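Local coordinates for protein tryptophan halogenase (Shewanella frigidimarina, PDB 2PYX) that probably acts as a flavin-dependent halogenase of tryptophan, using FAD, with monooxygenase-type chemistry, at residues D196-I201 with E210-K215. Numbering follows the deposited sequence.
Sequences DHVSQI and EKLITK
Leu212 is buried between Val198 and Ile201. Its CD2 meets CG2 of Ile201 at 3.9 Å, the two side chains running alongside each other. Its CB lies 4.1 Å from CG1 of Val198. Leu212 also touches Ile11 and Val13 of strand 9-13, so it is turned to the sheet of the Rossmann-type core that contains this strand and probably binds FAD. Val198 is itself predicted to bind FAD.

The backbones form an antiparallel beta hairpin, and strand 219-221 extends it to three strands. A classic beta bulge interrupts the pairing: Ser199 and Gln200 both face Ile213. Two N-H groups therefore grip one carbonyl. Ser199 N reaches Ile213 O at 2.8 Å, nearly along the C=O axis, while Gln200 N comes in the carbonyl plane on a lone pair. The return bond, Ile213 N to Gln200 O, is straighter, at 167°, than the Ser199 bond at 146°. The bulge shifts the register by one residue.

The face carrying Gln200 and Ile213 is more open to solvent, yet the two side chains extend together in close touch. CG of Gln200 stands anti to its carbonyl carbon (chi1 -63°), and the extended chain brings OE1 to 3.4 Å from CD1 of Ile213.

At the end of the pair where Lys215 N bonds to His197 O at 2.9 Å, the side chains are slack. The exposed Lys215 chain runs beside His197, its CD 4.2 Å from ND1. Asp196 is buried, and its OD2 lies 3.3 Å from OG1 of Thr214. OD1 accepts from His197 N at 2.7 Å, met from above the carboxylate plane. OD2 accepts from Gln216 N and Asn217 ND2, and Thr214 OG1 bonds to Asn217 N and Gly218 O.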
# COMPACT_ATOMS: atom_id res chain seq x y z
N ASP A 196 -7.80 -3.94 26.96
CA ASP A 196 -8.80 -4.89 27.48
C ASP A 196 -9.50 -5.68 26.38
O ASP A 196 -9.36 -5.36 25.20
CB ASP A 196 -9.86 -4.09 28.27
CG ASP A 196 -10.62 -4.94 29.30
OD1 ASP A 196 -10.37 -6.17 29.39
OD2 ASP A 196 -11.44 -4.34 30.02
N HIS A 197 -10.27 -6.70 26.78
CA HIS A 197 -11.11 -7.45 25.85
C HIS A 197 -12.53 -6.94 25.83
O HIS A 197 -13.02 -6.39 26.83
CB HIS A 197 -11.15 -8.93 26.25
CG HIS A 197 -9.80 -9.53 26.41
ND1 HIS A 197 -9.09 -9.47 27.59
CD2 HIS A 197 -9.02 -10.19 25.52
CE1 HIS A 197 -7.93 -10.09 27.43
NE2 HIS A 197 -7.86 -10.53 26.19
N VAL A 198 -13.21 -7.14 24.71
CA VAL A 198 -14.63 -6.81 24.58
C VAL A 198 -15.40 -8.10 24.79
O VAL A 198 -15.23 -9.08 24.04
CB VAL A 198 -14.95 -6.21 23.21
CG1 VAL A 198 -16.43 -5.97 23.05
CG2 VAL A 198 -14.16 -4.89 23.05
N SER A 199 -16.25 -8.11 25.80
CA SER A 199 -17.02 -9.30 26.14
C SER A 199 -18.38 -9.34 25.45
O SER A 199 -18.86 -10.42 25.10
CB SER A 199 -17.22 -9.38 27.65
OG SER A 199 -15.97 -9.56 28.31
N GLN A 200 -19.02 -8.19 25.31
CA GLN A 200 -20.29 -8.11 24.59
C GLN A 200 -20.33 -6.88 23.73
O GLN A 200 -19.78 -5.84 24.11
CB GLN A 200 -21.49 -7.98 25.52
CG GLN A 200 -21.71 -9.15 26.42
CD GLN A 200 -22.82 -8.87 27.39
OE1 GLN A 200 -22.58 -8.65 28.59
NE2 GLN A 200 -24.04 -8.83 26.89
N ILE A 201 -21.02 -6.99 22.60
CA ILE A 201 -21.35 -5.87 21.74
C ILE A 201 -22.86 -5.71 21.82
O ILE A 201 -23.62 -6.64 21.46
CB ILE A 201 -20.94 -6.16 20.27
CG1 ILE A 201 -19.49 -6.66 20.23
CG2 ILE A 201 -21.20 -4.95 19.37
CD1 ILE A 201 -19.08 -7.26 18.90
N GLU A 210 -24.41 0.21 20.19
CA GLU A 210 -24.64 1.24 21.20
C GLU A 210 -23.49 1.31 22.19
O GLU A 210 -23.04 2.38 22.59
CB GLU A 210 -25.92 0.89 21.95
CG GLU A 210 -26.22 1.75 23.12
CD GLU A 210 -27.51 1.31 23.75
OE1 GLU A 210 -28.56 1.75 23.25
OE2 GLU A 210 -27.45 0.47 24.67
N LYS A 211 -22.99 0.17 22.60
CA LYS A 211 -21.96 0.13 23.59
C LYS A 211 -21.27 -1.20 23.61
O LYS A 211 -21.77 -2.19 23.06
CB LYS A 211 -22.52 0.50 24.99
CG LYS A 211 -23.47 -0.51 25.55
CD LYS A 211 -24.11 0.01 26.82
CE LYS A 211 -25.18 -0.93 27.36
NZ LYS A 211 -25.91 -0.26 28.50
N LEU A 212 -20.07 -1.20 24.17
CA LEU A 212 -19.29 -2.40 24.36
C LEU A 212 -19.17 -2.65 25.84
O LEU A 212 -18.96 -1.73 26.60
CB LEU A 212 -17.90 -2.26 23.76
CG LEU A 212 -17.88 -1.84 22.30
CD1 LEU A 212 -16.43 -1.72 21.87
CD2 LEU A 212 -18.61 -2.85 21.43
N ILE A 213 -19.33 -3.92 26.24
CA ILE A 213 -19.10 -4.28 27.61
C ILE A 213 -17.75 -4.95 27.63
O ILE A 213 -17.55 -5.98 26.97
CB ILE A 213 -20.22 -5.17 28.19
CG1 ILE A 213 -21.59 -4.61 27.81
CG2 ILE A 213 -20.05 -5.19 29.67
CD1 ILE A 213 -22.74 -5.21 28.55
N THR A 214 -16.80 -4.30 28.29
CA THR A 214 -15.44 -4.79 28.38
C THR A 214 -15.32 -5.78 29.52
O THR A 214 -16.21 -5.87 30.37
CB THR A 214 -14.37 -3.67 28.55
OG1 THR A 214 -14.49 -3.01 29.82
CG2 THR A 214 -14.49 -2.64 27.40
N LYS A 215 -14.24 -6.54 29.49
CA LYS A 215 -14.02 -7.57 30.51
C LYS A 215 -13.72 -6.95 31.90
O LYS A 215 -14.21 -7.47 32.92
CB LYS A 215 -12.90 -8.50 30.08
CG LYS A 215 -12.73 -9.69 31.00
CD LYS A 215 -11.94 -10.79 30.33
CE LYS A 215 -11.94 -12.03 31.21
NZ LYS A 215 -11.18 -13.17 30.60